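Local coordinates for protein minor fimbrium tip subunit Mfa3 (Porphyromonas gingivalis ATCC 33277, PDB 5NF4) that serves as a tip subunit of the minor fimbriae, surface pili that mediate biofilm formation and adhesion to host cells and other oral bacteria, at residues 224-229 / 320-325; 113-118 / 188-193; 148-153 / 233-238. One frame throughout, in Å; residues are numbered along the deposited sequence.

Contact 1. Residues 224-229 / 320-325; sequences LVPNQS and VYRNRH
Arg322 spans the gap to Leu224, Val225, Pro226 and Asn227 from the corner of a type II beta turn that runs from Tyr321 to Arg324 and leads into strand 324-332. The loop it meets lies between strands 221-222 and 238-242, near the middle of this fimbrillin-superfamily chain. Tyr321 opens the turn. At Arg322, the first inner position, the side chain leaves toward the loop with CG lodged between backbone N and carbonyl carbon (chi1 67°), and a bend at chi3 brings the guanidinium alongside the loop's backbone. The group lies against the Val225-Pro226 peptide, with Pro226 N 3.6 Å above the guanidinium plane and displaced toward its rim. Arginine suits this place because its flat end packs on a peptide while its N-H groups still reach acceptors: NH1 bonds to Arg223 O, and NH2 forms a salt bridge with Glu255 OE2. That same carboxylate oxygen accepts Asn227 N, so Glu255 ties the loop and the arginine together, and should make a charged Arg322 acceptable in a buried setting. Asn323 follows with the positive phi (62°) that the next turn position requires and asparagine tolerates well; its OD1 bonds to Arg194 NH1. Arg324 then closes the turn and starts the strand. Back at the guanidinium, Asn227 ND2 sits at its edge, 3.9 Å from Arg322 NH2, with the amide plane turned 41° from it.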
loop_
_atom_site.group_PDB
_atom_site.type_symbol
_atom_site.label_atom_id
_atom_site.label_comp_id
_atom_site.label_asym_id
_atom_site.label_seq_id
_atom_site.Cartn_x
_atom_site.Cartn_y
_atom_site.Cartn_z
ATOM N N LEU A 224 9.198 1.193 1.057
ATOM C CA LEU A 224 8.787 0.594 2.331
ATOM C C LEU A 224 8.483 1.622 3.425
ATOM O O LEU A 224 7.973 1.269 4.510
ATOM C CB LEU A 224 9.847 -0.379 2.827
ATOM C CG LEU A 224 9.986 -1.628 1.967
ATOM C CD1 LEU A 224 11.259 -2.335 2.316
ATOM C CD2 LEU A 224 8.753 -2.564 2.104
ATOM N N VAL A 225 8.803 2.883 3.160
ATOM C CA VAL A 225 8.292 3.979 3.985
ATOM C C VAL A 225 7.652 4.982 3.070
ATOM O O VAL A 225 7.951 5.032 1.872
ATOM C CB VAL A 225 9.387 4.676 4.811
ATOM C CG1 VAL A 225 9.788 3.819 5.939
ATOM C CG2 VAL A 225 10.575 5.062 3.921
ATOM N N PRO A 226 6.747 5.786 3.611
ATOM C CA PRO A 226 6.031 6.717 2.733
ATOM C C PRO A 226 6.911 7.613 1.861
ATOM O O PRO A 226 7.973 8.077 2.267
ATOM C CB PRO A 226 5.224 7.563 3.724
ATOM C CG PRO A 226 5.000 6.675 4.867
ATOM C CD PRO A 226 6.251 5.842 4.998
ATOM N N ASN A 227 6.409 7.848 0.654
ATOM C CA ASN A 227 7.013 8.725 -0.333
ATOM C C ASN A 227 6.834 10.186 0.048
ATOM O O ASN A 227 5.785 10.567 0.562
ATOM C CB ASN A 227 6.377 8.495 -1.709
ATOM C CG ASN A 227 6.772 7.184 -2.339
ATOM O OD1 ASN A 227 7.809 7.091 -2.977
ATOM N ND2 ASN A 227 5.934 6.168 -2.182
ATOM N N GLN A 228 7.868 10.991 -0.197
ATOM C CA GLN A 228 7.787 12.443 -0.045
ATOM C C GLN A 228 7.854 13.176 -1.396
ATOM O O GLN A 228 7.761 14.399 -1.429
ATOM C CB GLN A 228 8.931 12.950 0.853
ATOM C CG GLN A 228 9.001 12.287 2.244
ATOM C CD GLN A 228 10.421 12.148 2.739
ATOM O OE1 GLN A 228 11.096 11.153 2.458
ATOM N NE2 GLN A 228 10.892 13.155 3.465
ATOM N N SER A 229 8.061 12.424 -2.476
ATOM C CA SER A 229 8.274 12.985 -3.822
ATOM C C SER A 229 7.387 12.269 -4.802
ATOM O O SER A 229 7.068 11.106 -4.598
ATOM C CB SER A 229 9.734 12.793 -4.282
ATOM O OG SER A 229 10.628 13.672 -3.608
ATOM N N VAL A 320 -2.247 8.994 -4.377
ATOM C CA VAL A 320 -2.747 7.672 -4.044
ATOM C C VAL A 320 -1.943 7.185 -2.837
ATOM O O VAL A 320 -0.745 7.036 -2.948
ATOM C CB VAL A 320 -2.572 6.708 -5.219
ATOM C CG1 VAL A 320 -2.974 5.270 -4.861
ATOM C CG2 VAL A 320 -3.363 7.203 -6.455
ATOM N N TYR A 321 -2.602 6.919 -1.720
ATOM C CA TYR A 321 -1.936 6.509 -0.481
ATOM C C TYR A 321 -1.872 4.989 -0.306
ATOM O O TYR A 321 -2.836 4.274 -0.605
ATOM C CB TYR A 321 -2.657 7.131 0.708
ATOM C CG TYR A 321 -2.434 8.620 0.845
ATOM C CD1 TYR A 321 -1.263 9.119 1.418
ATOM C CD2 TYR A 321 -3.373 9.526 0.393
ATOM C CE1 TYR A 321 -1.045 10.485 1.526
ATOM C CE2 TYR A 321 -3.164 10.890 0.499
ATOM C CZ TYR A 321 -1.993 11.363 1.075
ATOM O OH TYR A 321 -1.790 12.717 1.177
ATOM N N ARG A 322 -0.764 4.494 0.251
ATOM C CA ARG A 322 -0.663 3.059 0.501
ATOM C C ARG A 322 -1.767 2.551 1.423
ATOM O O ARG A 322 -2.213 3.255 2.335
ATOM C CB ARG A 322 0.687 2.718 1.123
ATOM C CG ARG A 322 0.868 3.277 2.524
ATOM C CD ARG A 322 2.308 3.092 3.058
ATOM N NE ARG A 322 3.259 3.771 2.187
ATOM C CZ ARG A 322 4.401 3.259 1.754
ATOM N NH1 ARG A 322 4.806 2.051 2.175
ATOM N NH2 ARG A 322 5.135 3.966 0.893
ATOM N N ASN A 323 -2.170 1.312 1.197
ATOM C CA ASN A 323 -3.040 0.574 2.088
ATOM C C ASN A 323 -4.415 1.226 2.236
ATOM O O ASN A 323 -5.105 1.018 3.224
ATOM C CB ASN A 323 -2.374 0.403 3.457
ATOM C CG ASN A 323 -2.743 -0.926 4.133
ATOM O OD1 ASN A 323 -2.704 -1.988 3.522
ATOM N ND2 ASN A 323 -3.099 -0.855 5.405
ATOM N N ARG A 324 -4.816 1.988 1.223
ATOM C CA ARG A 324 -6.165 2.525 1.190
ATOM C C ARG A 324 -6.928 1.843 0.054
ATOM O O ARG A 324 -6.334 1.286 -0.877
ATOM C CB ARG A 324 -6.161 4.041 0.992
ATOM C CG ARG A 324 -5.422 4.810 2.107
ATOM C CD ARG A 324 -6.115 4.740 3.461
ATOM N NE ARG A 324 -7.394 5.455 3.536
ATOM C CZ ARG A 324 -7.536 6.781 3.508
ATOM N NH1 ARG A 324 -6.481 7.585 3.372
ATOM N NH2 ARG A 324 -8.750 7.310 3.596
ATOM N N HIS A 325 -8.241 1.915 0.152
ATOM C CA HIS A 325 -9.151 1.227 -0.770
ATOM C C HIS A 325 -10.006 2.273 -1.489
ATOM O O HIS A 325 -10.811 2.969 -0.852
ATOM C CB HIS A 325 -9.969 0.249 0.074
ATOM C CG HIS A 325 -10.859 -0.691 -0.686
ATOM N ND1 HIS A 325 -11.735 -1.540 -0.037
ATOM C CD2 HIS A 325 -11.027 -0.920 -2.012
ATOM C CE1 HIS A 325 -12.400 -2.252 -0.928
ATOM N NE2 HIS A 325 -11.991 -1.896 -2.134
#

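Contact 2. Residues 113-118 / 188-193; sequences FFFVAN and NNVKLQ. With SO4 (sulfate ion), chain D.
Val190 presses both of its methyl groups onto the ring of Phe115. CG1 sits over the centre of the flat aromatic face, standing 3.8 Å from the centroid of the Phe115 ring and only 11° off its normal, a CH-pi contact. CG2 lies above the rim, 3.6 Å from Phe115 CZ. The branching of valine suits this seat: with CG1 anti to the backbone N (chi1 171°), one methyl covers the centre while the other covers the CZ end. The next inward-pointing residue of the strand, Leu192, fills the hollow beside the ring's stem. Its CD2 lies 3.7 Å from Phe115 CB, and its CD1 settles 4.2 Å from Ala117 CB, where a small side chain leaves room for the leucine fork.

The two strands cross at -51° with axes 8.2 Å apart. Each pairs antiparallel with strand 161-170, and in this fimbrillin-superfamily beta fold their side chains face each other across the interior; Leu72 and Met161 pack around Leu192. Alternation sends Lys191 to the opposite side of its strand. There a sulfate ion, probably from the crystallisation liquor, takes one bond on each oxygen: Asn188 N to O3, Asn188 ND2 to O4, Asn189 ND2 to O2 and Lys191 NZ to O1, at 2.9 Å for the lysine. Lys191 NZ also forms a salt bridge with Glu187.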
loop_
_atom_site.group_PDB
_atom_site.type_symbol
_atom_site.label_atom_id
_atom_site.label_comp_id
_atom_site.label_asym_id
_atom_site.label_seq_id
_atom_site.Cartn_x
_atom_site.Cartn_y
_atom_site.Cartn_z
ATOM N N PHE A 113 11.922 -0.168 15.914
ATOM C CA PHE A 113 11.540 -1.487 15.399
ATOM C C PHE A 113 11.164 -1.319 13.924
ATOM O O PHE A 113 10.381 -0.447 13.602
ATOM C CB PHE A 113 10.339 -2.049 16.119
ATOM C CG PHE A 113 10.615 -2.503 17.538
ATOM C CD1 PHE A 113 10.844 -1.585 18.561
ATOM C CD2 PHE A 113 10.598 -3.851 17.835
ATOM C CE1 PHE A 113 11.066 -2.035 19.853
ATOM C CE2 PHE A 113 10.827 -4.294 19.104
ATOM C CZ PHE A 113 11.056 -3.390 20.116
ATOM N N PHE A 114 11.692 -2.189 13.081
ATOM C CA PHE A 114 11.373 -2.180 11.651
ATOM C C PHE A 114 10.824 -3.541 11.287
ATOM O O PHE A 114 11.441 -4.553 11.578
ATOM C CB PHE A 114 12.595 -1.872 10.775
ATOM C CG PHE A 114 13.167 -0.510 10.983
ATOM C CD1 PHE A 114 13.959 -0.251 12.105
ATOM C CD2 PHE A 114 12.944 0.512 10.070
ATOM C CE1 PHE A 114 14.512 1.002 12.302
ATOM C CE2 PHE A 114 13.501 1.771 10.260
ATOM C CZ PHE A 114 14.284 2.018 11.416
ATOM N N PHE A 115 9.689 -3.544 10.581
ATOM C CA PHE A 115 9.049 -4.763 10.144
ATOM C C PHE A 115 8.882 -4.688 8.622
ATOM O O PHE A 115 8.346 -3.709 8.107
ATOM C CB PHE A 115 7.683 -4.966 10.794
ATOM C CG PHE A 115 7.755 -5.226 12.280
ATOM C CD1 PHE A 115 7.759 -4.175 13.179
ATOM C CD2 PHE A 115 7.842 -6.516 12.751
ATOM C CE1 PHE A 115 7.823 -4.408 14.536
ATOM C CE2 PHE A 115 7.905 -6.778 14.120
ATOM C CZ PHE A 115 7.897 -5.726 15.013
ATOM N N VAL A 116 9.352 -5.728 7.944
ATOM C CA VAL A 116 9.313 -5.810 6.471
ATOM C C VAL A 116 8.775 -7.189 6.087
ATOM O O VAL A 116 9.345 -8.195 6.466
ATOM C CB VAL A 116 10.720 -5.582 5.860
ATOM C CG1 VAL A 116 10.677 -5.711 4.365
ATOM C CG2 VAL A 116 11.215 -4.166 6.209
ATOM N N ALA A 117 7.698 -7.234 5.286
ATOM C CA ALA A 117 7.073 -8.484 4.926
ATOM C C ALA A 117 7.057 -8.681 3.422
ATOM O O ALA A 117 6.985 -7.700 2.681
ATOM C CB ALA A 117 5.651 -8.552 5.450
ATOM N N ASN A 118 7.181 -9.945 3.024
ATOM C CA ASN A 118 7.046 -10.349 1.626
ATOM C C ASN A 118 8.052 -9.691 0.677
ATOM O O ASN A 118 7.773 -9.494 -0.499
ATOM C CB ASN A 118 5.628 -10.045 1.172
ATOM C CG ASN A 118 4.603 -10.885 1.902
ATOM O OD1 ASN A 118 4.939 -11.946 2.436
ATOM N ND2 ASN A 118 3.338 -10.446 1.887
ATOM N N ASN A 188 -1.919 -3.225 20.693
ATOM C CA ASN A 188 -1.709 -4.636 21.051
ATOM C C ASN A 188 -0.944 -5.437 20.017
ATOM O O ASN A 188 -0.332 -6.457 20.334
ATOM C CB ASN A 188 -3.044 -5.325 21.278
ATOM C CG ASN A 188 -3.703 -4.892 22.558
ATOM O OD1 ASN A 188 -3.040 -4.730 23.584
ATOM N ND2 ASN A 188 -5.013 -4.687 22.507
ATOM N N ASN A 189 -0.983 -4.968 18.780
ATOM C CA ASN A 189 -0.454 -5.718 17.659
ATOM C C ASN A 189 0.411 -4.832 16.808
ATOM O O ASN A 189 0.143 -3.640 16.698
ATOM C CB ASN A 189 -1.576 -6.265 16.764
ATOM C CG ASN A 189 -2.497 -7.207 17.490
ATOM O OD1 ASN A 189 -2.154 -8.364 17.729
ATOM N ND2 ASN A 189 -3.687 -6.725 17.829
ATOM N N VAL A 190 1.408 -5.437 16.180
ATOM C CA VAL A 190 2.093 -4.836 15.053
ATOM C C VAL A 190 1.163 -4.982 13.852
ATOM O O VAL A 190 0.745 -6.089 13.537
ATOM C CB VAL A 190 3.442 -5.518 14.766
ATOM C CG1 VAL A 190 4.051 -5.032 13.444
ATOM C CG2 VAL A 190 4.403 -5.257 15.897
ATOM N N LYS A 191 0.892 -3.875 13.167
ATOM C CA LYS A 191 -0.065 -3.856 12.064
ATOM C C LYS A 191 0.680 -3.417 10.825
ATOM O O LYS A 191 1.078 -2.250 10.678
ATOM C CB LYS A 191 -1.228 -2.916 12.357
ATOM C CG LYS A 191 -2.105 -3.335 13.535
ATOM C CD LYS A 191 -2.693 -2.109 14.232
ATOM C CE LYS A 191 -3.398 -2.476 15.522
ATOM N NZ LYS A 191 -4.118 -1.312 16.103
ATOM N N LEU A 192 0.880 -4.368 9.928
ATOM C CA LEU A 192 1.680 -4.125 8.739
ATOM C C LEU A 192 0.839 -3.388 7.722
ATOM O O LEU A 192 -0.353 -3.674 7.601
ATOM C CB LEU A 192 2.177 -5.444 8.159
ATOM C CG LEU A 192 2.997 -6.289 9.148
ATOM C CD1 LEU A 192 3.134 -7.735 8.664
ATOM C CD2 LEU A 192 4.355 -5.655 9.320
ATOM N N GLN A 193 1.449 -2.439 7.024
ATOM C CA GLN A 193 0.754 -1.694 5.967
ATOM C C GLN A 193 1.237 -2.154 4.625
ATOM O O GLN A 193 2.447 -2.184 4.392
ATOM C CB GLN A 193 0.987 -0.196 6.106
ATOM C CG GLN A 193 0.264 0.368 7.302
ATOM C CD GLN A 193 0.738 1.761 7.666
ATOM O OE1 GLN A 193 1.599 2.332 6.993
ATOM N NE2 GLN A 193 0.173 2.318 8.730
HETATM S S SO4 D . -5.038 -3.498 18.612
HETATM O O1 SO4 D . -5.953 -3.107 17.543
HETATM O O2 SO4 D . -3.859 -4.134 18.039
HETATM O O3 SO4 D . -4.634 -2.320 19.375
HETATM O O4 SO4 D . -5.722 -4.447 19.486
#

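Contact 3. Residues 148-153 / 233-238; sequences IHYHNA and QFYGPV
Tyr150 and Tyr235 lay their rings face to face, centroids 4.0 Å apart and planes only 14° from parallel. The shift between them is small: Tyr235 CD2 stands over the centre of the Tyr150 ring, and Tyr150 CE2 over that of Tyr235. The two side chains nevertheless arrive on slanting courses, so the phenol end of Tyr150 lies near the root of its partner, with CZ 3.6 Å from Tyr235 CG. Tyrosine suits the buried site because its ring stacks while its hydroxyl still finds a partner, Asn219 O. Val238 meets Tyr150 at about a right angle, its CG1 3.9 Å from Tyr150 CB. That same methyl approaches the imidazole of His151, which slides past in the reverse direction and brings CE1 to 3.6 Å from Val238 CG1. The compact branched valine thus fills the corner between the two consecutive side chains. Ile148 O accepts both His151 N and Asn152 N, closing the short helical turn that presents them. In fold terms, a tyrosine-tyrosine face-to-face stack, with Val238 packed beside it, joins a 3-10 segment to the loop that leads into strand 238-242.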
loop_
_atom_site.group_PDB
_atom_site.type_symbol
_atom_site.label_atom_id
_atom_site.label_comp_id
_atom_site.label_asym_id
_atom_site.label_seq_id
_atom_site.Cartn_x
_atom_site.Cartn_y
_atom_site.Cartn_z
ATOM N N ILE A 148 2.898 -8.866 -11.554
ATOM C CA ILE A 148 1.649 -9.533 -11.205
ATOM C C ILE A 148 0.883 -8.738 -10.117
ATOM O O ILE A 148 -0.348 -8.827 -10.045
ATOM C CB ILE A 148 1.903 -10.992 -10.764
ATOM C CG1 ILE A 148 0.591 -11.787 -10.795
ATOM C CG2 ILE A 148 2.480 -11.099 -9.388
ATOM C CD1 ILE A 148 -0.059 -11.886 -12.172
ATOM N N HIS A 149 1.584 -7.936 -9.328
ATOM C CA HIS A 149 0.934 -7.240 -8.219
ATOM C C HIS A 149 0.067 -6.058 -8.625
ATOM O O HIS A 149 -0.690 -5.561 -7.799
ATOM C CB HIS A 149 1.972 -6.796 -7.177
ATOM C CG HIS A 149 2.453 -7.934 -6.350
ATOM N ND1 HIS A 149 3.675 -7.946 -5.711
ATOM C CD2 HIS A 149 1.889 -9.143 -6.108
ATOM C CE1 HIS A 149 3.817 -9.097 -5.070
ATOM N NE2 HIS A 149 2.747 -9.843 -5.300
ATOM N N TYR A 150 0.115 -5.619 -9.888
ATOM C CA TYR A 150 -0.881 -4.654 -10.335
ATOM C C TYR A 150 -2.242 -5.337 -10.555
ATOM O O TYR A 150 -3.285 -4.674 -10.742
ATOM C CB TYR A 150 -0.414 -3.952 -11.633
ATOM C CG TYR A 150 0.828 -3.101 -11.496
ATOM C CD1 TYR A 150 0.753 -1.764 -11.135
ATOM C CD2 TYR A 150 2.091 -3.625 -11.754
ATOM C CE1 TYR A 150 1.907 -1.002 -11.000
ATOM C CE2 TYR A 150 3.233 -2.854 -11.626
ATOM C CZ TYR A 150 3.127 -1.542 -11.262
ATOM O OH TYR A 150 4.269 -0.795 -11.130
ATOM N N HIS A 151 -2.232 -6.671 -10.598
ATOM C CA HIS A 151 -3.430 -7.443 -10.804
ATOM C C HIS A 151 -3.924 -8.171 -9.569
ATOM O O HIS A 151 -5.119 -8.224 -9.312
ATOM C CB HIS A 151 -3.211 -8.498 -11.889
ATOM C CG HIS A 151 -2.875 -7.934 -13.227
ATOM N ND1 HIS A 151 -3.815 -7.338 -14.041
ATOM C CD2 HIS A 151 -1.703 -7.884 -13.904
ATOM C CE1 HIS A 151 -3.236 -6.952 -15.164
ATOM N NE2 HIS A 151 -1.955 -7.260 -15.101
ATOM N N ASN A 152 -3.005 -8.787 -8.840
ATOM C CA ASN A 152 -3.384 -9.554 -7.651
ATOM C C ASN A 152 -2.169 -10.079 -6.936
ATOM O O ASN A 152 -1.107 -10.216 -7.518
ATOM C CB ASN A 152 -4.308 -10.740 -8.013
ATOM C CG ASN A 152 -3.776 -11.552 -9.173
ATOM O OD1 ASN A 152 -4.180 -11.349 -10.311
ATOM N ND2 ASN A 152 -2.854 -12.460 -8.893
ATOM N N ALA A 153 -2.341 -10.361 -5.653
ATOM C CA ALA A 153 -1.410 -11.187 -4.926
ATOM C C ALA A 153 -1.760 -12.616 -5.283
ATOM O O ALA A 153 -2.869 -12.883 -5.735
ATOM C CB ALA A 153 -1.514 -10.947 -3.416
ATOM N N GLN A 233 9.194 7.157 -12.404
ATOM C CA GLN A 233 8.892 6.241 -13.504
ATOM C C GLN A 233 7.512 5.602 -13.410
ATOM O O GLN A 233 6.989 5.399 -12.332
ATOM C CB GLN A 233 9.970 5.160 -13.599
ATOM C CG GLN A 233 11.350 5.771 -13.964
ATOM C CD GLN A 233 12.503 4.768 -13.957
ATOM O OE1 GLN A 233 12.566 3.844 -13.131
ATOM N NE2 GLN A 233 13.416 4.935 -14.918
ATOM N N PHE A 234 6.922 5.304 -14.577
ATOM C CA PHE A 234 5.496 4.892 -14.654
ATOM C C PHE A 234 5.312 3.615 -15.416
ATOM O O PHE A 234 6.006 3.381 -16.417
ATOM C CB PHE A 234 4.667 6.013 -15.314
ATOM C CG PHE A 234 4.843 7.327 -14.624
ATOM C CD1 PHE A 234 4.059 7.652 -13.552
ATOM C CD2 PHE A 234 5.853 8.197 -15.009
ATOM C CE1 PHE A 234 4.241 8.827 -12.888
ATOM C CE2 PHE A 234 6.049 9.385 -14.348
ATOM C CZ PHE A 234 5.244 9.697 -13.270
ATOM N N TYR A 235 4.398 2.779 -14.907
ATOM C CA TYR A 235 4.059 1.501 -15.497
ATOM C C TYR A 235 3.122 1.715 -16.682
ATOM O O TYR A 235 2.418 2.718 -16.743
ATOM C CB TYR A 235 3.395 0.596 -14.460
ATOM C CG TYR A 235 3.503 -0.864 -14.766
ATOM C CD1 TYR A 235 4.727 -1.527 -14.706
ATOM C CD2 TYR A 235 2.390 -1.580 -15.092
ATOM C CE1 TYR A 235 4.804 -2.852 -14.965
ATOM C CE2 TYR A 235 2.455 -2.914 -15.378
ATOM C CZ TYR A 235 3.674 -3.542 -15.327
ATOM O OH TYR A 235 3.736 -4.865 -15.595
ATOM N N GLY A 236 3.136 0.770 -17.604
ATOM C CA GLY A 236 2.237 0.810 -18.753
ATOM C C GLY A 236 0.818 0.535 -18.289
ATOM O O GLY A 236 0.552 0.266 -17.133
ATOM N N PRO A 237 -0.120 0.560 -19.222
ATOM C CA PRO A 237 -1.524 0.380 -18.859
ATOM C C PRO A 237 -1.800 -1.027 -18.333
ATOM O O PRO A 237 -1.296 -2.019 -18.838
ATOM C CB PRO A 237 -2.253 0.651 -20.179
ATOM C CG PRO A 237 -1.237 0.284 -21.237
ATOM C CD PRO A 237 0.076 0.778 -20.656
ATOM N N VAL A 238 -2.576 -1.074 -17.259
ATOM C CA VAL A 238 -2.967 -2.305 -16.610
ATOM C C VAL A 238 -4.446 -2.606 -16.818
ATOM O O VAL A 238 -5.276 -1.893 -16.260
ATOM C CB VAL A 238 -2.696 -2.181 -15.092
ATOM C CG1 VAL A 238 -3.133 -3.452 -14.321
ATOM C CG2 VAL A 238 -1.254 -1.865 -14.848
#

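How the contacts relate
Contacts 1 and 2 are neighbours, with centres about 15 Å apart, and they meet through packing: Leu224 CD1 lies 4.0 Å from Val116 CG1, and Asn323 ND2 lies 4.0 Å from Gln193 CA. Strands 324-332 and 180-205, which carry parts of these contacts, run side by side in parallel. Contact 3 stands about 16 Å from contact 1, centre to centre; 233-238 belongs to the same long loop as 224-229, but the two do not otherwise touch. Contacts 2 and 3 lie on opposite sides of the chain's centre, about 24 Å apart between centres, with nearest atoms about 6 Å apart. The sulfate belongs to contact 2, held by Asn188, Asn189 and Lys191.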